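Local structure of aldo-keto reductase family 1, member B4 (Aldose reductase) (Schistosoma japonicum, 4HBK) at residues His144-Leu149 with Ser193-Arg198; Leu166-His171 with Ser333-Tyr338; Pro170-Trp175 with Ile200-Glu205; Gln215-Ala220 with Arg325-Leu330. The protein probably catalyses the NADPH-dependent reduction of aldoses and other carbonyl compounds to the corresponding alcohols. All blocks are in the same frame, centred on the assembly; numbering follows the deposited sequence.

Interaction 1: His144-Leu149 with Ser193-Arg198; sequences HWPVPL and SNFNKR
His144, Trp145 and Pro146 run beside Ser193, Asn194 and Phe195 in matching order, the facing CA atoms separating from 4.9 Å between His144 and Ser193 to 5.9 Å between Pro146 and Phe195. Asn194 has a left-handed helical backbone, and its side chain carries the centre of the contact. Its amide lies nearly flat over one face of the Trp145 indole, planes 17° apart, with Asn194 ND2 3.3 Å above the ring plane. The same nitrogen donates to His144 O at 3.1 Å, close to the line of the carbonyl bond, while Asn194 OD1 bonds to the hydroxyl of Tyr241. The amide is thus held from both ends and its rotation over the indole is set. Ser193 OG also approaches His144 O, but weakly, and Gln215 O competes for its proton. One residue on, Pro146 lays its ring over a face of Phe195: Pro146 CB stands 3.9 Å from the ring centroid in a CH-pi contact. Phe195 CG lies beside its own backbone N (chi1 -84°), which swings the phenyl ring back to the proline. The far end of His144 meets Trp113 edge-to-face and lies about 4 Å from the side chains of Tyr82 and Lys111, consistent with the predicted substrate-binding role of His144. The whole contact is buried at the C-terminal ends of strands 138-143 and 187-193, neighbours in the parallel barrel, with Phe195 and Pro146 reaching the start of helix 197-206.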
# COMPACT_ATOMS: atom_id res chain seq x y z
N HIS A 144 -1.40 -5.71 -7.46
CA HIS A 144 -1.93 -4.34 -7.34
C HIS A 144 -3.46 -4.27 -7.33
O HIS A 144 -4.04 -3.49 -6.58
CB HIS A 144 -1.37 -3.45 -8.45
CG HIS A 144 -1.27 -2.00 -8.08
ND1 HIS A 144 -0.16 -1.23 -8.39
CD2 HIS A 144 -2.13 -1.18 -7.44
CE1 HIS A 144 -0.35 -0.00 -7.96
NE2 HIS A 144 -1.54 0.06 -7.38
N TRP A 145 -4.09 -5.09 -8.18
CA TRP A 145 -5.54 -5.18 -8.34
C TRP A 145 -5.89 -6.63 -8.64
O TRP A 145 -5.02 -7.38 -9.10
CB TRP A 145 -6.03 -4.29 -9.50
CG TRP A 145 -5.97 -2.81 -9.23
CD1 TRP A 145 -4.95 -1.97 -9.52
CD2 TRP A 145 -6.98 -2.02 -8.59
NE1 TRP A 145 -5.26 -0.68 -9.10
CE2 TRP A 145 -6.50 -0.69 -8.54
CE3 TRP A 145 -8.25 -2.29 -8.08
CZ2 TRP A 145 -7.24 0.35 -7.96
CZ3 TRP A 145 -8.98 -1.26 -7.51
CH2 TRP A 145 -8.47 0.05 -7.45
N PRO A 146 -7.15 -7.04 -8.39
CA PRO A 146 -7.71 -8.33 -8.82
C PRO A 146 -8.20 -8.34 -10.28
O PRO A 146 -8.81 -9.34 -10.72
CB PRO A 146 -8.91 -8.54 -7.88
CG PRO A 146 -9.10 -7.23 -7.14
CD PRO A 146 -8.11 -6.23 -7.63
N VAL A 147 -7.95 -7.27 -11.02
CA VAL A 147 -8.46 -7.13 -12.39
C VAL A 147 -7.34 -7.11 -13.44
O VAL A 147 -6.69 -6.09 -13.64
CB VAL A 147 -9.30 -5.86 -12.55
CG1 VAL A 147 -9.73 -5.68 -14.02
CG2 VAL A 147 -10.52 -5.89 -11.63
N PRO A 148 -7.11 -8.24 -14.11
CA PRO A 148 -6.03 -8.24 -15.10
C PRO A 148 -6.38 -7.41 -16.34
O PRO A 148 -7.54 -7.30 -16.70
CB PRO A 148 -5.86 -9.73 -15.45
CG PRO A 148 -7.12 -10.38 -15.01
CD PRO A 148 -7.65 -9.58 -13.87
N LEU A 149 -5.35 -6.85 -16.97
CA LEU A 149 -5.49 -6.03 -18.17
C LEU A 149 -4.61 -6.66 -19.25
O LEU A 149 -3.63 -7.35 -18.94
CB LEU A 149 -5.02 -4.61 -17.89
CG LEU A 149 -6.06 -3.55 -17.53
CD1 LEU A 149 -7.28 -4.12 -16.84
CD2 LEU A 149 -5.43 -2.46 -16.68
N SER A 193 -3.50 -6.26 -3.01
CA SER A 193 -3.98 -4.89 -2.96
C SER A 193 -5.36 -4.80 -3.60
O SER A 193 -5.57 -5.35 -4.68
CB SER A 193 -3.00 -3.95 -3.66
OG SER A 193 -3.47 -2.61 -3.60
N ASN A 194 -6.29 -4.13 -2.93
CA ASN A 194 -7.64 -3.96 -3.47
C ASN A 194 -8.39 -5.27 -3.75
O ASN A 194 -9.18 -5.34 -4.69
CB ASN A 194 -7.61 -3.13 -4.77
CG ASN A 194 -7.03 -1.74 -4.55
OD1 ASN A 194 -7.54 -0.96 -3.75
ND2 ASN A 194 -5.94 -1.44 -5.26
N PHE A 195 -8.11 -6.30 -2.95
CA PHE A 195 -8.87 -7.55 -3.05
C PHE A 195 -9.99 -7.50 -2.04
O PHE A 195 -9.82 -6.91 -0.98
CB PHE A 195 -7.98 -8.76 -2.78
CG PHE A 195 -7.21 -9.24 -3.97
CD1 PHE A 195 -6.38 -8.38 -4.67
CD2 PHE A 195 -7.31 -10.56 -4.39
CE1 PHE A 195 -5.67 -8.82 -5.76
CE2 PHE A 195 -6.60 -11.00 -5.50
CZ PHE A 195 -5.78 -10.13 -6.18
N ASN A 196 -11.13 -8.12 -2.34
CA ASN A 196 -12.22 -8.17 -1.36
C ASN A 196 -12.18 -9.48 -0.57
O ASN A 196 -11.31 -10.33 -0.83
CB ASN A 196 -13.59 -7.92 -2.01
CG ASN A 196 -14.01 -9.03 -2.98
OD1 ASN A 196 -13.58 -10.18 -2.88
ND2 ASN A 196 -14.86 -8.67 -3.93
N LYS A 197 -13.09 -9.65 0.38
CA LYS A 197 -13.07 -10.82 1.27
C LYS A 197 -13.10 -12.12 0.48
O LYS A 197 -12.26 -13.00 0.69
CB LYS A 197 -14.24 -10.78 2.26
CG LYS A 197 -14.38 -12.05 3.09
CD LYS A 197 -15.51 -11.93 4.11
CE LYS A 197 -15.78 -13.26 4.83
NZ LYS A 197 -16.95 -13.18 5.76
N ARG A 198 -14.08 -12.22 -0.41
CA ARG A 198 -14.29 -13.38 -1.29
C ARG A 198 -12.99 -13.75 -1.99
O ARG A 198 -12.59 -14.91 -2.00
CB ARG A 198 -15.33 -13.00 -2.35
CG ARG A 198 -16.21 -14.13 -2.88
CD ARG A 198 -16.78 -13.77 -4.28
NE ARG A 198 -15.73 -13.90 -5.30
CZ ARG A 198 -15.28 -12.91 -6.08
NH1 ARG A 198 -15.79 -11.68 -6.00
NH2 ARG A 198 -14.31 -13.16 -6.95

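Interaction 2: Leu166-His171 with Ser333-Tyr338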
# COMPACT_ATOMS: atom_id res chain seq x y z
N LEU A 166 -9.59 -5.58 -21.10
CA LEU A 166 -9.54 -6.51 -19.98
C LEU A 166 -8.86 -7.82 -20.35
O LEU A 166 -8.77 -8.18 -21.52
CB LEU A 166 -10.97 -6.80 -19.49
CG LEU A 166 -11.63 -5.83 -18.49
CD1 LEU A 166 -10.87 -4.53 -18.34
CD2 LEU A 166 -13.09 -5.57 -18.85
N ASP A 167 -8.36 -8.54 -19.35
CA ASP A 167 -7.83 -9.88 -19.56
C ASP A 167 -8.45 -10.82 -18.52
O ASP A 167 -9.04 -10.36 -17.54
CB ASP A 167 -6.29 -9.88 -19.49
CG ASP A 167 -5.68 -11.15 -20.07
OD1 ASP A 167 -6.44 -11.95 -20.68
OD2 ASP A 167 -4.45 -11.36 -19.94
N ASN A 168 -8.33 -12.12 -18.74
CA ASN A 168 -8.85 -13.10 -17.78
C ASN A 168 -7.74 -14.02 -17.26
O ASN A 168 -7.20 -14.84 -18.01
CB ASN A 168 -9.97 -13.93 -18.41
CG ASN A 168 -11.12 -13.08 -18.91
OD1 ASN A 168 -11.24 -11.90 -18.56
ND2 ASN A 168 -11.99 -13.68 -19.72
N VAL A 169 -7.40 -13.88 -15.99
CA VAL A 169 -6.33 -14.67 -15.39
C VAL A 169 -6.70 -15.04 -13.96
O VAL A 169 -6.83 -14.15 -13.12
CB VAL A 169 -5.00 -13.90 -15.33
CG1 VAL A 169 -3.90 -14.82 -14.82
CG2 VAL A 169 -4.64 -13.32 -16.70
N PRO A 170 -6.85 -16.34 -13.68
CA PRO A 170 -7.27 -16.68 -12.32
C PRO A 170 -6.28 -16.15 -11.28
O PRO A 170 -5.06 -16.19 -11.46
CB PRO A 170 -7.29 -18.21 -12.33
CG PRO A 170 -7.54 -18.56 -13.79
CD PRO A 170 -6.72 -17.54 -14.53
N HIS A 171 -6.83 -15.64 -10.18
CA HIS A 171 -6.00 -15.13 -9.10
C HIS A 171 -4.99 -16.14 -8.61
O HIS A 171 -3.83 -15.80 -8.38
CB HIS A 171 -6.88 -14.62 -7.97
CG HIS A 171 -7.71 -13.44 -8.36
ND1 HIS A 171 -8.91 -13.13 -7.76
CD2 HIS A 171 -7.50 -12.48 -9.30
CE1 HIS A 171 -9.40 -12.03 -8.31
NE2 HIS A 171 -8.57 -11.62 -9.25
N SER A 333 -15.07 -1.74 -13.76
CA SER A 333 -16.27 -2.22 -13.07
C SER A 333 -16.98 -3.30 -13.86
O SER A 333 -17.88 -3.94 -13.35
CB SER A 333 -17.23 -1.07 -12.77
OG SER A 333 -17.75 -0.48 -13.96
N GLY A 334 -16.57 -3.50 -15.10
CA GLY A 334 -17.23 -4.48 -15.94
C GLY A 334 -16.63 -5.86 -15.79
O GLY A 334 -17.18 -6.84 -16.28
N HIS A 335 -15.48 -5.93 -15.12
CA HIS A 335 -14.78 -7.21 -15.00
C HIS A 335 -15.41 -8.09 -13.95
O HIS A 335 -15.91 -7.60 -12.94
CB HIS A 335 -13.31 -6.99 -14.67
CG HIS A 335 -12.45 -8.19 -14.91
ND1 HIS A 335 -12.25 -9.16 -13.95
CD2 HIS A 335 -11.73 -8.56 -15.99
CE1 HIS A 335 -11.44 -10.08 -14.44
NE2 HIS A 335 -11.11 -9.75 -15.68
N GLN A 336 -15.38 -9.38 -14.22
CA GLN A 336 -15.82 -10.40 -13.28
C GLN A 336 -15.25 -10.17 -11.88
O GLN A 336 -15.94 -10.35 -10.87
CB GLN A 336 -15.39 -11.78 -13.79
CG GLN A 336 -15.72 -12.92 -12.86
CD GLN A 336 -17.18 -13.33 -12.94
OE1 GLN A 336 -17.73 -13.92 -12.00
NE2 GLN A 336 -17.81 -13.04 -14.07
N GLU A 337 -13.98 -9.77 -11.80
CA GLU A 337 -13.32 -9.65 -10.50
C GLU A 337 -13.21 -8.20 -10.01
O GLU A 337 -12.37 -7.90 -9.16
CB GLU A 337 -11.92 -10.28 -10.53
CG GLU A 337 -11.92 -11.76 -10.84
CD GLU A 337 -12.65 -12.56 -9.79
OE1 GLU A 337 -12.78 -12.06 -8.65
OE2 GLU A 337 -13.11 -13.68 -10.10
N TYR A 338 -14.02 -7.31 -10.56
CA TYR A 338 -14.05 -5.95 -10.03
C TYR A 338 -14.40 -6.09 -8.55
O TYR A 338 -15.37 -6.76 -8.22
CB TYR A 338 -15.07 -5.09 -10.77
CG TYR A 338 -15.21 -3.71 -10.18
CD1 TYR A 338 -14.22 -2.75 -10.37
CD2 TYR A 338 -16.34 -3.37 -9.43
CE1 TYR A 338 -14.34 -1.50 -9.83
CE2 TYR A 338 -16.47 -2.10 -8.89
CZ TYR A 338 -15.47 -1.18 -9.09
OH TYR A 338 -15.59 0.08 -8.56
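A surface contact between two loops joins Asp167 and its neighbours, in the long connection that leads to helix 171-183, to His335 and Glu337 in the C-terminal tail. The principal link is the imidazole of His335. Its NE2 donates to Asp167 O over 2.8 Å, with the acceptor close to the ring plane and an N-H...O angle of 151°. On the other side of the ring His335 ND1 accepts a hydrogen bond from the backbone N of Glu337, also at 2.8 Å and nearly straight (168°). These two bonds fix both the ring's rotation and its use of one nitrogen as donor and the other as acceptor, which fits a neutral imidazole. The ND1 bond lies within the type I beta turn His335-Tyr338, of which the ring's own residue is the first. Leu166 lies along the edge of the same ring, with its CG 3.7 Å from His335 CD2. At the other end of the contact Glu337 bends at chi2, so that its aliphatic part and carboxylate both come against His171; Glu337 OE1 is 3.4 Å from His171 CE1, and the carboxylate and ring planes are 68° apart. Their polar ends are held by others: His171 NE2 by Pro146 O, and Glu337 OE1 by Arg198 in a salt bridge and by Gln199. The tail is thereby fastened across the N-terminal ends of helices 171-183 and 197-206, while Asp167 turns its carboxylate to Arg118, just ahead of helix 119-133.

Interaction 3: Pro170-Trp175 with Ile200-Glu205; sequences PHEDTW and IQNILE
Ile203 packs between Trp175 and the first turn of helix 171-183, making the tight half of this contact, whereas the other half is polar and holds a water. The helical segments 171-175 and 200-205 approach to 9.7 Å between axes and cross at -52°. On the close-packed side Ile203 uses both branches. Its CD1 reaches across to Trp175 CB at 3.8 Å and to the backbone of His171, with His171 O 3.9 Å away. Its CG2 stands over the face of the indole, 4.2 Å from the centroid of the five-membered ring and 13° off the normal, a CH-pi contact. Trp175 CG is anti to the backbone N (chi1 -171°), which carries the indole across the isoleucine at about a right angle. Trp175 NE1 finds its acceptor in Ile209 O, so the ring is held at its polar edge as well. On the looser side Asn202 ND2 donates to Glu172 OE1 at 3.0 Å; the carboxylate oxygen lies in the amide plane, but the nitrogen comes to it from above the carboxylate. The same nitrogen gives a second bond to a water 3.0 Å away, which in turn lies 2.7 Å from His171 ND1 and so links His171 to Asn202 beside the direct bond to Glu172. Trp175 also rests on Ile190 and Leu192 of strand 187-193, the strand that connects these two helices in the chain. Two helices joined through one parallel strand and packed side by side on the outside of the barrel are the repeating architecture of the (beta/alpha)8 TIM barrel.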
# COMPACT_ATOMS: atom_id res chain seq x y z
N PRO A 170 -6.85 -16.34 -13.68
CA PRO A 170 -7.27 -16.68 -12.32
C PRO A 170 -6.28 -16.15 -11.28
O PRO A 170 -5.06 -16.19 -11.46
CB PRO A 170 -7.29 -18.21 -12.33
CG PRO A 170 -7.54 -18.56 -13.79
CD PRO A 170 -6.72 -17.54 -14.53
N HIS A 171 -6.83 -15.64 -10.18
CA HIS A 171 -6.00 -15.13 -9.10
C HIS A 171 -4.99 -16.14 -8.61
O HIS A 171 -3.83 -15.80 -8.38
CB HIS A 171 -6.88 -14.62 -7.97
CG HIS A 171 -7.71 -13.44 -8.36
ND1 HIS A 171 -8.91 -13.13 -7.76
CD2 HIS A 171 -7.50 -12.48 -9.30
CE1 HIS A 171 -9.40 -12.03 -8.31
NE2 HIS A 171 -8.57 -11.62 -9.25
N GLU A 172 -5.40 -17.40 -8.49
CA GLU A 172 -4.52 -18.43 -7.93
C GLU A 172 -3.34 -18.75 -8.85
O GLU A 172 -2.28 -19.17 -8.38
CB GLU A 172 -5.29 -19.71 -7.55
CG GLU A 172 -6.09 -20.36 -8.68
CD GLU A 172 -7.50 -19.78 -8.84
OE1 GLU A 172 -7.74 -18.64 -8.40
OE2 GLU A 172 -8.37 -20.48 -9.42
N ASP A 173 -3.52 -18.53 -10.16
CA ASP A 173 -2.45 -18.75 -11.12
C ASP A 173 -1.37 -17.67 -11.02
O ASP A 173 -0.17 -17.98 -11.08
CB ASP A 173 -2.99 -18.81 -12.55
CG ASP A 173 -3.93 -19.99 -12.78
OD1 ASP A 173 -4.09 -20.85 -11.88
OD2 ASP A 173 -4.50 -20.07 -13.88
N THR A 174 -1.78 -16.42 -10.89
CA THR A 174 -0.80 -15.35 -10.69
C THR A 174 -0.09 -15.60 -9.36
O THR A 174 1.13 -15.46 -9.27
CB THR A 174 -1.45 -13.97 -10.66
OG1 THR A 174 -2.16 -13.76 -11.89
CG2 THR A 174 -0.38 -12.88 -10.51
N TRP A 175 -0.85 -16.02 -8.35
CA TRP A 175 -0.27 -16.21 -7.03
C TRP A 175 0.81 -17.28 -7.04
O TRP A 175 1.81 -17.15 -6.33
CB TRP A 175 -1.35 -16.55 -6.00
CG TRP A 175 -0.83 -16.54 -4.60
CD1 TRP A 175 -0.50 -17.63 -3.84
CD2 TRP A 175 -0.57 -15.39 -3.79
NE1 TRP A 175 -0.06 -17.22 -2.60
CE2 TRP A 175 -0.10 -15.86 -2.54
CE3 TRP A 175 -0.69 -14.01 -3.99
CZ2 TRP A 175 0.25 -14.99 -1.50
CZ3 TRP A 175 -0.35 -13.16 -2.96
CH2 TRP A 175 0.13 -13.65 -1.74
N ILE A 200 -9.85 -12.82 -1.30
CA ILE A 200 -8.83 -13.24 -0.35
C ILE A 200 -9.08 -14.69 0.11
O ILE A 200 -8.16 -15.51 0.13
CB ILE A 200 -8.78 -12.30 0.87
CG1 ILE A 200 -8.45 -10.88 0.41
CG2 ILE A 200 -7.78 -12.83 1.92
CD1 ILE A 200 -8.64 -9.81 1.49
N GLN A 201 -10.32 -15.01 0.46
CA GLN A 201 -10.69 -16.37 0.83
C GLN A 201 -10.16 -17.35 -0.21
O GLN A 201 -9.49 -18.31 0.14
CB GLN A 201 -12.21 -16.51 0.95
CG GLN A 201 -12.78 -15.98 2.27
CD GLN A 201 -14.31 -15.94 2.30
OE1 GLN A 201 -14.95 -15.59 1.31
NE2 GLN A 201 -14.90 -16.30 3.43
N ASN A 202 -10.43 -17.07 -1.48
CA ASN A 202 -9.99 -17.95 -2.56
C ASN A 202 -8.48 -18.10 -2.63
O ASN A 202 -7.98 -19.20 -2.85
CB ASN A 202 -10.51 -17.45 -3.90
CG ASN A 202 -10.01 -18.29 -5.06
OD1 ASN A 202 -10.40 -19.44 -5.21
ND2 ASN A 202 -9.14 -17.71 -5.89
N ILE A 203 -7.75 -17.00 -2.47
CA ILE A 203 -6.29 -17.07 -2.45
C ILE A 203 -5.82 -17.98 -1.31
O ILE A 203 -4.95 -18.83 -1.49
CB ILE A 203 -5.65 -15.66 -2.27
CG1 ILE A 203 -5.70 -14.86 -3.58
CG2 ILE A 203 -4.21 -15.79 -1.79
CD1 ILE A 203 -4.72 -15.34 -4.60
N LEU A 204 -6.42 -17.80 -0.13
CA LEU A 204 -6.01 -18.56 1.05
C LEU A 204 -6.37 -20.04 0.93
O LEU A 204 -5.70 -20.90 1.51
CB LEU A 204 -6.66 -18.00 2.32
CG LEU A 204 -6.09 -16.71 2.90
CD1 LEU A 204 -7.05 -16.16 3.92
CD2 LEU A 204 -4.73 -17.00 3.53
N GLU A 205 -7.43 -20.32 0.19
CA GLU A 205 -7.88 -21.69 -0.02
C GLU A 205 -6.93 -22.48 -0.94
O GLU A 205 -6.86 -23.70 -0.86
CB GLU A 205 -9.31 -21.69 -0.60
CG GLU A 205 -10.31 -22.55 0.18
CD GLU A 205 -10.08 -24.05 0.01
OE1 GLU A 205 -9.20 -24.61 0.71
OE2 GLU A 205 -10.77 -24.67 -0.83
O HOH W 1 -9.47 -14.71 -5.61

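Interaction 4: Gln215-Ala220 with Arg325-Leu330; sequences QIEIHA and RQFTLL
Glu217, the last residue of strand 213-217, reaches with a fully extended side chain into the backbone of Gln326 and Phe327. Its CG is anti to the backbone N (chi1 168°) and the chain stays straight beyond it, which delivers the carboxylate to two successive peptide N-H groups. Glu217 OE2 takes Gln326 N at 2.7 Å on its syn lone pair, and Glu217 OE1 receives Phe327 N at 2.9 Å, also on the syn side but 25° out of the carboxylate plane. Glu217 OE1 accepts a further bond from a water 2.8 Å away, which also gives a proton to Phe327 O and accepts one from Arg325 NH1. The edge of the Phe327 ring faces the carboxylate, with CD2 3.5 Å from Glu217 OE1. Two residues further along, His219 turns its ring back to the same acid: its NE2 donates to Glu217 OE2 over 2.9 Å, on the anti lone pair and close to the ring plane. Four donors thus grip one buried carboxylate, probably favouring its charged form. Gln326 CG packs across the end of this imidazole, 3.7 Å from His219 NE2. The arrangement ties the C-terminal loop to the end of a barrel strand. The Phe327 side chain lies about 8 Å from that of Tyr82, the predicted proton donor, consistent with a place near the active-site mouth, which in aldo-keto reductases the C-terminal loop helps to shape.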
# COMPACT_ATOMS: atom_id res chain seq x y z
N GLN A 215 -3.33 -4.36 1.25
CA GLN A 215 -3.31 -2.91 1.19
C GLN A 215 -4.61 -2.45 0.54
O GLN A 215 -4.93 -2.90 -0.56
CB GLN A 215 -2.09 -2.37 0.42
CG GLN A 215 -2.03 -0.83 0.36
CD GLN A 215 -0.76 -0.26 -0.31
OE1 GLN A 215 -0.86 0.57 -1.22
NE2 GLN A 215 0.41 -0.69 0.15
N ILE A 216 -5.34 -1.58 1.21
CA ILE A 216 -6.65 -1.14 0.76
C ILE A 216 -6.86 0.29 1.23
O ILE A 216 -6.14 0.76 2.11
CB ILE A 216 -7.77 -2.00 1.38
CG1 ILE A 216 -7.48 -2.26 2.87
CG2 ILE A 216 -7.93 -3.31 0.61
CD1 ILE A 216 -8.57 -3.05 3.61
N GLU A 217 -7.85 0.97 0.65
CA GLU A 217 -8.21 2.31 1.08
C GLU A 217 -8.83 2.28 2.47
O GLU A 217 -9.84 1.62 2.70
CB GLU A 217 -9.17 2.97 0.10
CG GLU A 217 -9.83 4.25 0.61
CD GLU A 217 -10.80 4.85 -0.40
OE1 GLU A 217 -10.91 4.30 -1.53
OE2 GLU A 217 -11.44 5.86 -0.08
N ILE A 218 -8.21 3.01 3.39
CA ILE A 218 -8.73 3.12 4.75
C ILE A 218 -8.44 4.52 5.32
O ILE A 218 -7.29 5.01 5.29
CB ILE A 218 -8.11 2.05 5.69
CG1 ILE A 218 -8.07 0.67 5.02
CG2 ILE A 218 -8.88 1.96 7.01
CD1 ILE A 218 -7.38 -0.38 5.89
N HIS A 219 -9.48 5.16 5.83
CA HIS A 219 -9.34 6.44 6.50
C HIS A 219 -10.64 6.77 7.22
O HIS A 219 -11.63 6.04 7.10
CB HIS A 219 -8.97 7.54 5.49
CG HIS A 219 -9.87 7.57 4.30
ND1 HIS A 219 -11.09 8.20 4.31
CD2 HIS A 219 -9.75 6.99 3.08
CE1 HIS A 219 -11.68 8.05 3.13
NE2 HIS A 219 -10.88 7.31 2.36
N ALA A 220 -10.63 7.86 7.98
CA ALA A 220 -11.76 8.17 8.84
C ALA A 220 -13.07 8.32 8.06
O ALA A 220 -14.13 8.13 8.63
CB ALA A 220 -11.47 9.41 9.67
N ARG A 325 -16.34 5.49 -0.48
CA ARG A 325 -15.11 5.07 -1.14
C ARG A 325 -14.61 6.16 -2.08
O ARG A 325 -15.36 6.61 -2.96
CB ARG A 325 -15.34 3.79 -1.93
CG ARG A 325 -14.05 3.11 -2.33
CD ARG A 325 -14.30 1.84 -3.15
NE ARG A 325 -14.99 0.80 -2.41
CZ ARG A 325 -14.40 -0.05 -1.57
NH1 ARG A 325 -13.09 0.03 -1.34
NH2 ARG A 325 -15.11 -0.99 -0.95
N GLN A 326 -13.36 6.56 -1.92
CA GLN A 326 -12.78 7.58 -2.80
C GLN A 326 -12.15 6.98 -4.07
O GLN A 326 -12.17 7.60 -5.13
CB GLN A 326 -11.73 8.42 -2.06
CG GLN A 326 -12.18 8.94 -0.71
CD GLN A 326 -13.42 9.80 -0.77
OE1 GLN A 326 -14.38 9.59 -0.02
NE2 GLN A 326 -13.41 10.79 -1.67
N PHE A 327 -11.58 5.79 -3.95
CA PHE A 327 -10.89 5.18 -5.09
C PHE A 327 -11.65 3.98 -5.62
O PHE A 327 -11.56 2.88 -5.09
CB PHE A 327 -9.44 4.82 -4.72
CG PHE A 327 -8.62 6.02 -4.33
CD1 PHE A 327 -7.92 6.74 -5.28
CD2 PHE A 327 -8.59 6.45 -3.01
CE1 PHE A 327 -7.19 7.87 -4.91
CE2 PHE A 327 -7.86 7.57 -2.64
CZ PHE A 327 -7.16 8.28 -3.60
N THR A 328 -12.39 4.22 -6.70
CA THR A 328 -13.36 3.27 -7.22
C THR A 328 -12.97 2.63 -8.55
O THR A 328 -13.58 1.65 -8.96
CB THR A 328 -14.73 3.95 -7.39
OG1 THR A 328 -14.59 5.08 -8.27
CG2 THR A 328 -15.28 4.41 -6.05
N LEU A 329 -11.99 3.22 -9.23
CA LEU A 329 -11.57 2.75 -10.55
C LEU A 329 -12.71 2.16 -11.40
O LEU A 329 -12.64 1.01 -11.83
CB LEU A 329 -10.45 1.72 -10.39
CG LEU A 329 -9.26 1.70 -11.36
CD1 LEU A 329 -9.66 1.91 -12.82
CD2 LEU A 329 -8.25 2.72 -10.93
N LEU A 330 -13.75 2.94 -11.67
CA LEU A 330 -14.96 2.45 -12.34
C LEU A 330 -14.70 1.87 -13.72
O LEU A 330 -15.50 1.08 -14.21
CB LEU A 330 -15.98 3.57 -12.47
CG LEU A 330 -16.60 4.05 -11.17
CD1 LEU A 330 -17.50 5.26 -11.44
CD2 LEU A 330 -17.39 2.94 -10.50
O HOH W 2 -11.08 1.72 -2.63

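In the fold
Following the chain from its N terminus, interaction 1 leaves the end of strand 138-143 and closes at the start of helix 197-206, enclosing helix 171-183 and strand 187-193. Interactions 2 and 3 both begin inside that loop, sharing Pro170 and His171, and both cross interaction 1: interaction 3 closes a short circuit onto helix 197-206, while interaction 2 runs on for 161 residues to the C-terminal tail. Interaction 4 opens after 1 and 3 have closed and is nested within the long loop of interaction 2. Interactions 1 and 3 therefore join neighbouring barrel elements, whereas 2 and 4 fasten the tail at two places, bridged by Tyr338 OH, which lies 2.6 Å from Thr328 O.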